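Local atomic coordinates of MstE (Scytonema sp. PCC 10023, PDB entry 6SBF), a protein that acts as a monodomain class II terpene cyclase, probably folding and cyclising a linear isoprenoid precursor into a polycyclic scaffold on the way to merosterols. Residues A[114-119]-A[131-136]; A[138-143]-A[149-154]. The protein carries 1 engineered substitution. All blocks are in the same frame, centred on the assembly; numbering follows the deposited sequence.

Contact 1 of 2, residues A[114-119]-A[131-136]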
ATOM      1  N   TRP A 114       7.740   1.640  -4.512  1.00 11.00           N
ATOM      2  CA  TRP A 114       6.550   1.595  -5.374  1.00 11.89           C
ATOM      3  C   TRP A 114       6.893   2.066  -6.787  1.00 11.42           C
ATOM      4  O   TRP A 114       6.344   1.505  -7.756  1.00 12.03           O
ATOM      5  CB  TRP A 114       5.391   2.410  -4.799  1.00 11.79           C
ATOM      6  CG  TRP A 114       4.783   1.751  -3.601  1.00 11.98           C
ATOM      7  CD1 TRP A 114       4.943   2.091  -2.285  1.00 13.18           C
ATOM      8  CD2 TRP A 114       3.911   0.593  -3.598  1.00 11.33           C
ATOM      9  NE1 TRP A 114       4.284   1.208  -1.464  1.00 13.30           N
ATOM     10  CE2 TRP A 114       3.605   0.297  -2.247  1.00 12.50           C
ATOM     11  CE3 TRP A 114       3.316  -0.172  -4.619  1.00 12.59           C
ATOM     12  CZ2 TRP A 114       2.818  -0.783  -1.903  1.00 12.86           C
ATOM     13  CZ3 TRP A 114       2.515  -1.233  -4.262  1.00 13.37           C
ATOM     14  CH2 TRP A 114       2.266  -1.540  -2.906  1.00 13.86           C
ATOM     15  N   ALA A 115       7.689   3.085  -6.922  1.00 11.27           N
ATOM     16  CA  ALA A 115       8.091   3.594  -8.253  1.00 12.31           C
ATOM     17  C   ALA A 115       8.838   2.495  -8.999  1.00 11.91           C
ATOM     18  O   ALA A 115       8.659   2.378 -10.224  1.00 12.59           O
ATOM     19  CB  ALA A 115       8.945   4.842  -8.127  1.00 12.88           C
ATOM     20  N   LEU A 116       9.657   1.716  -8.314  1.00 11.47           N
ATOM     21  CA  LEU A 116      10.365   0.573  -8.914  1.00 11.37           C
ATOM     22  C   LEU A 116       9.410  -0.542  -9.304  1.00 11.40           C
ATOM     23  O   LEU A 116       9.689  -1.224 -10.336  1.00 13.48           O
ATOM     24  CB  LEU A 116      11.543   0.168  -8.044  1.00 11.98           C
ATOM     25  CG  LEU A 116      12.687   1.162  -7.972  1.00 13.14           C
ATOM     26  CD1 LEU A 116      13.647   0.779  -6.849  1.00 14.44           C
ATOM     27  CD2 LEU A 116      13.445   1.203  -9.308  1.00 17.00           C
ATOM     28  N   GLN A 117       8.352  -0.798  -8.558  1.00 11.88           N
ATOM     29  CA  GLN A 117       7.339  -1.782  -8.963  1.00 12.13           C
ATOM     30  C   GLN A 117       6.708  -1.296 -10.266  1.00 12.09           C
ATOM     31  O   GLN A 117       6.433  -2.084 -11.181  1.00 13.49           O
ATOM     32  CB  GLN A 117       6.314  -2.001  -7.855  1.00 12.85           C
ATOM     33  CG  GLN A 117       6.865  -2.704  -6.622  1.00 13.78           C
ATOM     34  CD  GLN A 117       5.742  -3.144  -5.711  1.00 14.02           C
ATOM     35  OE1 GLN A 117       4.928  -3.988  -6.081  1.00 15.81           O
ATOM     36  NE2 GLN A 117       5.685  -2.582  -4.494  1.00 17.08           N
ATOM     37  N   LEU A 118       6.384  -0.011 -10.339  1.00 11.65           N
ATOM     38  CA  LEU A 118       5.788   0.550 -11.557  1.00 12.38           C
ATOM     39  C   LEU A 118       6.784   0.426 -12.726  1.00 12.00           C
ATOM     40  O   LEU A 118       6.372   0.038 -13.840  1.00 12.76           O
ATOM     41  CB  LEU A 118       5.345   1.990 -11.315  1.00 12.65           C
ATOM     42  CG  LEU A 118       4.775   2.694 -12.552  1.00 13.77           C
ATOM     43  CD1 LEU A 118       3.645   1.981 -13.248  1.00 15.85           C
ATOM     44  CD2 LEU A 118       4.330   4.088 -12.217  1.00 16.22           C
ATOM     45  N   ALA A 119       8.033   0.735 -12.482  1.00 12.00           N
ATOM     46  CA  ALA A 119       9.082   0.612 -13.522  1.00 12.61           C
ATOM     47  C   ALA A 119       9.067  -0.811 -14.080  1.00 12.46           C
ATOM     48  O   ALA A 119       9.132  -0.981 -15.309  1.00 14.20           O
ATOM     49  CB  ALA A 119      10.436   0.976 -12.976  1.00 13.59           C
ATOM     50  N   GLN A 131      18.090   1.899 -11.860  1.00 13.65           N
ATOM     51  CA  GLN A 131      19.332   1.396 -11.234  1.00 13.08           C
ATOM     52  C   GLN A 131      19.746   2.356 -10.116  1.00 13.62           C
ATOM     53  O   GLN A 131      20.210   1.930  -9.033  1.00 15.02           O
ATOM     54  CB  GLN A 131      20.450   1.293 -12.285  1.00 14.86           C
ATOM     55  CG  GLN A 131      21.773   0.761 -11.761  1.00 23.14           C
ATOM     56  CD  GLN A 131      22.766   0.474 -12.868  1.00 38.09           C
ATOM     57  OE1 GLN A 131      22.372  -0.078 -13.885  1.00 41.58           O
ATOM     58  NE2 GLN A 131      24.025   0.818 -12.636  1.00 52.72           N
ATOM     59  N   GLN A 132      19.706   3.656 -10.406  1.00 14.25           N
ATOM     60  CA  GLN A 132      20.121   4.668  -9.420  1.00 14.14           C
ATOM     61  C   GLN A 132      19.187   4.631  -8.190  1.00 12.82           C
ATOM     62  O   GLN A 132      19.701   4.665  -7.040  1.00 14.15           O
ATOM     63  CB  GLN A 132      20.057   6.060 -10.054  1.00 14.88           C
ATOM     64  CG  GLN A 132      20.619   7.153  -9.147  1.00 15.46           C
ATOM     65  CD  GLN A 132      20.329   8.571  -9.604  1.00 16.15           C
ATOM     66  OE1 GLN A 132      19.519   8.748 -10.499  1.00 18.90           O
ATOM     67  NE2 GLN A 132      20.921   9.552  -8.920  1.00 18.71           N
ATOM     68  N   ALA A 133      17.906   4.515  -8.408  1.00 13.48           N
ATOM     69  CA  ALA A 133      16.924   4.487  -7.326  1.00 13.97           C
ATOM     70  C   ALA A 133      17.110   3.208  -6.497  1.00 13.38           C
ATOM     71  O   ALA A 133      17.002   3.264  -5.259  1.00 14.82           O
ATOM     72  CB  ALA A 133      15.537   4.670  -7.878  1.00 16.37           C
ATOM     73  N   ARG A 134      17.344   2.069  -7.153  1.00 15.10           N
ATOM     74  CA  ARG A 134      17.553   0.813  -6.395  1.00 15.58           C
ATOM     75  C   ARG A 134      18.791   0.938  -5.530  1.00 15.09           C
ATOM     76  O   ARG A 134      18.796   0.409  -4.378  1.00 15.36           O
ATOM     77  CB  ARG A 134      17.737  -0.396  -7.309  1.00 24.19           C
ATOM     78  CG  ARG A 134      16.555  -1.298  -7.444  1.00 29.17           C
ATOM     79  CD  ARG A 134      16.833  -2.616  -8.115  1.00 23.29           C
ATOM     80  NE  ARG A 134      17.552  -2.568  -9.318  1.00 25.19           N
ATOM     81  CZ  ARG A 134      17.021  -2.216 -10.476  1.00 21.58           C
ATOM     82  NH1 ARG A 134      17.872  -2.162 -11.448  1.00 24.30           N
ATOM     83  NH2 ARG A 134      15.698  -2.085 -10.672  1.00 21.51           N
ATOM     84  N   ALA A 135      19.842   1.529  -6.063  1.00 14.07           N
ATOM     85  CA  ALA A 135      21.074   1.765  -5.280  1.00 15.71           C
ATOM     86  C   ALA A 135      20.765   2.624  -4.042  1.00 14.12           C
ATOM     87  O   ALA A 135      21.204   2.283  -2.947  1.00 15.90           O
ATOM     88  CB  ALA A 135      22.118   2.371  -6.182  1.00 14.85           C
ATOM     89  N   ALA A 136      19.964   3.660  -4.226  1.00 13.51           N
ATOM     90  CA  ALA A 136      19.591   4.547  -3.141  1.00 15.01           C
ATOM     91  C   ALA A 136      18.811   3.752  -2.097  1.00 15.25           C
ATOM     92  O   ALA A 136      18.990   4.019  -0.891  1.00 16.06           O
ATOM     93  CB  ALA A 136      18.788   5.714  -3.631  1.00 17.41           C
TER

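Contact 2 of 2, residues A[138-143]-A[149-154]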
ATOM      1  N   ALA A 138      19.304   0.839  -1.125  1.00 17.45           N
ATOM      2  CA  ALA A 138      20.248   0.049  -0.331  1.00 20.17           C
ATOM      3  C   ALA A 138      20.739   0.885   0.848  1.00 19.14           C
ATOM      4  O   ALA A 138      21.025   0.306   1.918  1.00 22.71           O
ATOM      5  CB  ALA A 138      21.354  -0.456  -1.201  1.00 22.06           C
ATOM      6  N   THR A 139      20.789   2.203   0.698  0.50 17.41           N
ATOM      7  CA  THR A 139      21.263   3.106   1.767  0.50 17.62           C
ATOM      8  C   THR A 139      20.348   3.053   3.006  0.50 16.62           C
ATOM      9  O   THR A 139      20.824   3.387   4.092  0.50 21.49           O
ATOM     10  CB  THR A 139      21.394   4.532   1.224  0.50 17.39           C
ATOM     11  OG1 THR A 139      22.174   4.464   0.026  0.50 23.51           O
ATOM     12  CG2 THR A 139      22.039   5.447   2.234  0.50 18.49           C
ATOM     13  N   HIS A 140      19.089   2.669   2.829  1.00 16.19           N
ATOM     14  CA  HIS A 140      18.073   2.624   3.877  1.00 14.66           C
ATOM     15  C   HIS A 140      18.041   1.283   4.621  1.00 15.30           C
ATOM     16  O   HIS A 140      17.274   1.192   5.603  1.00 15.50           O
ATOM     17  CB  HIS A 140      16.725   2.942   3.256  1.00 14.61           C
ATOM     18  CG  HIS A 140      16.594   4.330   2.768  1.00 14.43           C
ATOM     19  ND1 HIS A 140      16.484   5.422   3.612  1.00 20.41           N
ATOM     20  CD2 HIS A 140      16.503   4.816   1.543  1.00 17.07           C
ATOM     21  CE1 HIS A 140      16.338   6.514   2.867  1.00 20.65           C
ATOM     22  NE2 HIS A 140      16.348   6.172   1.625  1.00 17.42           N
ATOM     23  N   LEU A 141      18.828   0.300   4.196  1.00 16.79           N
ATOM     24  CA  LEU A 141      18.886  -0.969   4.909  1.00 16.64           C
ATOM     25  C   LEU A 141      19.524  -0.765   6.280  1.00 18.56           C
ATOM     26  O   LEU A 141      20.562  -0.128   6.360  1.00 23.64           O
ATOM     27  CB  LEU A 141      19.683  -1.967   4.091  1.00 19.13           C
ATOM     28  CG  LEU A 141      19.021  -2.444   2.815  1.00 23.85           C
ATOM     29  CD1 LEU A 141      20.041  -3.164   1.950  1.00 29.49           C
ATOM     30  CD2 LEU A 141      17.813  -3.311   3.121  1.00 26.97           C
ATOM     31  N   GLN A 142      18.914  -1.369   7.309  1.00 17.94           N
ATOM     32  CA  GLN A 142      19.347  -1.203   8.713  1.00 19.66           C
ATOM     33  C   GLN A 142      20.107  -2.434   9.190  1.00 22.91           C
ATOM     34  O   GLN A 142      19.868  -3.542   8.719  1.00 20.83           O
ATOM     35  CB  GLN A 142      18.099  -0.929   9.543  1.00 22.04           C
ATOM     36  CG  GLN A 142      17.412   0.381   9.201  1.00 21.82           C
ATOM     37  CD  GLN A 142      18.364   1.559   9.224  1.00 24.49           C
ATOM     38  OE1 GLN A 142      18.921   1.871  10.295  1.00 31.01           O
ATOM     39  NE2 GLN A 142      18.532   2.265   8.094  1.00 21.63           N
ATOM     40  N   PRO A 143      20.951  -2.260  10.227  1.00 32.57           N
ATOM     41  CA  PRO A 143      21.586  -3.388  10.935  1.00 38.33           C
ATOM     42  C   PRO A 143      20.669  -4.550  11.363  1.00 31.44           C
ATOM     43  O   PRO A 143      21.094  -5.678  11.271  1.00 41.49           O
ATOM     44  CB  PRO A 143      22.154  -2.687  12.184  1.00 43.99           C
ATOM     45  CG  PRO A 143      22.501  -1.312  11.696  1.00 42.40           C
ATOM     46  CD  PRO A 143      21.365  -0.960  10.774  1.00 37.22           C
ATOM     47  N   THR A 149      12.312   4.160   6.304  1.00 13.80           N
ATOM     48  CA  THR A 149      11.646   5.070   5.354  1.00 13.22           C
ATOM     49  C   THR A 149      12.582   6.223   5.005  1.00 14.08           C
ATOM     50  O   THR A 149      12.759   6.559   3.809  1.00 14.15           O
ATOM     51  CB  THR A 149      10.343   5.616   5.929  1.00 14.62           C
ATOM     52  OG1 THR A 149       9.420   4.548   6.139  1.00 15.22           O
ATOM     53  CG2 THR A 149       9.675   6.605   5.002  1.00 16.34           C
ATOM     54  N   PHE A 150      13.122   6.895   6.003  1.00 14.55           N
ATOM     55  CA  PHE A 150      13.871   8.145   5.821  1.00 15.10           C
ATOM     56  C   PHE A 150      15.271   8.029   6.388  1.00 16.81           C
ATOM     57  O   PHE A 150      15.500   7.360   7.402  1.00 20.11           O
ATOM     58  CB  PHE A 150      13.221   9.261   6.621  1.00 17.77           C
ATOM     59  CG  PHE A 150      11.893   9.727   6.103  1.00 16.57           C
ATOM     60  CD1 PHE A 150      11.780  10.320   4.855  1.00 17.22           C
ATOM     61  CD2 PHE A 150      10.748   9.572   6.863  1.00 17.87           C
ATOM     62  CE1 PHE A 150      10.559  10.760   4.401  1.00 17.56           C
ATOM     63  CE2 PHE A 150       9.520   9.986   6.384  1.00 19.06           C
ATOM     64  CZ  PHE A 150       9.431  10.613   5.165  1.00 18.79           C
ATOM     65  N   ALA A 151      16.202   8.747   5.786  1.00 18.09           N
ATOM     66  CA  ALA A 151      17.502   9.100   6.364  1.00 19.74           C
ATOM     67  C   ALA A 151      17.299  10.340   7.239  1.00 19.92           C
ATOM     68  O   ALA A 151      16.634  11.319   6.790  1.00 21.45           O
ATOM     69  CB  ALA A 151      18.484   9.379   5.268  1.00 26.75           C
ATOM     70  N   GLU A 152      17.894  10.299   8.413  1.00 20.64           N
ATOM     71  CA  GLU A 152      17.629  11.310   9.448  1.00 26.30           C
ATOM     72  C   GLU A 152      17.896  12.732   8.939  1.00 23.26           C
ATOM     73  O   GLU A 152      17.062  13.633   9.206  1.00 24.12           O
ATOM     74  CB  GLU A 152      18.490  10.996  10.671  1.00 26.47           C
ATOM     75  CG  GLU A 152      18.206  11.919  11.833  1.00 31.51           C
ATOM     76  CD  GLU A 152      18.743  11.516  13.192  1.00 40.48           C
ATOM     77  OE1 GLU A 152      18.592  12.297  14.149  1.00 49.06           O
ATOM     78  OE2 GLU A 152      19.272  10.414  13.292  1.00 38.61           O
ATOM     79  N   GLU A 153      19.037  12.964   8.319  1.00 22.36           N
ATOM     80  CA  GLU A 153      19.438  14.357   8.000  1.00 28.68           C
ATOM     81  C   GLU A 153      18.500  14.845   6.892  1.00 27.20           C
ATOM     82  O   GLU A 153      18.100  16.026   6.949  1.00 30.74           O
ATOM     83  CB  GLU A 153      20.939  14.413   7.701  1.00 37.14           C
ATOM     84  CG  GLU A 153      21.789  14.193   8.968  1.00 48.00           C
ATOM     85  CD  GLU A 153      21.441  14.971  10.251  1.00 50.77           C
ATOM     86  OE1 GLU A 153      21.400  14.340  11.330  1.00 66.42           O
ATOM     87  OE2 GLU A 153      21.237  16.211  10.190  1.00 62.99           O
ATOM     88  N   SER A 154      18.025  13.954   6.020  1.00 26.16           N
ATOM     89  CA  SER A 154      17.115  14.330   4.915  1.00 27.47           C
ATOM     90  C   SER A 154      15.807  14.877   5.476  1.00 29.83           C
ATOM     91  O   SER A 154      15.331  15.938   4.988  1.00 30.88           O
ATOM     92  CB  SER A 154      16.882  13.203   3.982  1.00 26.48           C
ATOM     93  OG  SER A 154      18.101  12.814   3.437  1.00 33.27           O
TER
HETATM   94  O   HOH W   1      17.515   5.336   6.244  1.00 23.65           O

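Contact 1 of 2, residues A[114-119]-A[131-136]
Leu116 reaches across from helix 109-121 to Ala133 and Arg134 on helix 128-138, joining two helices that follow each other in the chain and run antiparallel here as a helical hairpin. The closest pair of CA atoms, those of Leu116 and Arg134, is 7.6 Å apart, and the leucine makes the contacts across that distance. Its CB points at the second helix but stops short of it. CG, set beside the backbone N and anti to the carbonyl carbon (chi1 -68°), is the first atom to arrive, 4.5 Å from Ala133 CB. There the chain forks. CD1 continues the extended line, with chi2 at 168°, and meets the start of the arginine at a slant: it lies 3.6 Å from Arg134 CG and 3.9 Å from Arg134 N, touching both side chain and helix backbone. CD2 takes the other direction, 4.3 Å from Ala133 CB, and also approaches the Arg134 guanidinium obliquely. No hydrogen bond crosses; the contact is van der Waals throughout, and the arginine offers its methylene part to the leucine. Beyond CG the Arg134 chain bends, and its polar end goes elsewhere, NH2 donating to Ser125 O in the connection between the helices, with Glu188 a weak, long ion partner. Ala130 and Leu137 complete the seat of Leu116 on helix 128-138. Trp99, from a loop, touches both Ala115 and Ala133, while helix 59-69 packs on Trp114 and helix 75-90 on Leu118.

Contact 2 of 2, residues A[138-143]-A[149-154]
The CA atoms of His140 and Ala151, the nearest pair, lie 7.0 Å apart where the loop leaving helix 128-138 comes back past itself before helix 152-158 begins. This is a helix-to-helix connection, 128-138 to 152-158, in a protein of the alpha6-alpha6 barrel fold: a type I beta turn, Ala138 to Leu141, opens it with Leu141 N bonded to Ala138 O at 3.2 Å, and Ala151 closes it as the N-cap residue of the next helix. The imidazole of His140 fills the space between the two passes. Its CG sits beside the backbone N (chi1 -67°), which sends the ring over to the returning chain. CE1 does most of the touching: it lies 3.7 Å from Ala151 N, which meets the ring at its edge and in its plane, and 3.7 Å from Thr149 O, which lies over one face. Neither nitrogen bonds the other segment directly. ND1 is joined by a water, 2.8 Å away, that donates in turn to Phe150 O at 3.1 Å, while NE2 hydrogen-bonds Glu98 OE1, tying the ring at both nitrogens. With an alanine here, Glu98 and the bridging water would probably each lose a partner, and a gap would open beside the Thr149-Ala151 backbone. The CB of Thr149 points away from 138-143; its OG1 bonds His176 and Trp211, and its CG2 rests on one face of the Phe150 ring. Within 138-143, the turn is tied by Gln142, whose NE2 donates to His140 O at 3.0 Å: the bond is nearly straight at nitrogen (172°), but it comes down on the carbonyl from well above its plane.

Contact 1 closes before contact 2 opens, and helix 128-138 connects them: it carries 131-136, and the chain leads from it into the turn of 138-143 and on to helix 152-158. Their centres are 15 Å apart, on the same side of the chain's centre, with contact 2 somewhat farther out. The two do not touch, yet a nearby loop serves both, since Trp99 packs against Ala115 and Ala133 of contact 1 while the adjacent Glu98 takes the His140 ring of contact 2. Together they follow the chain from a packed helix pair into the loop that leads to helix 152-158.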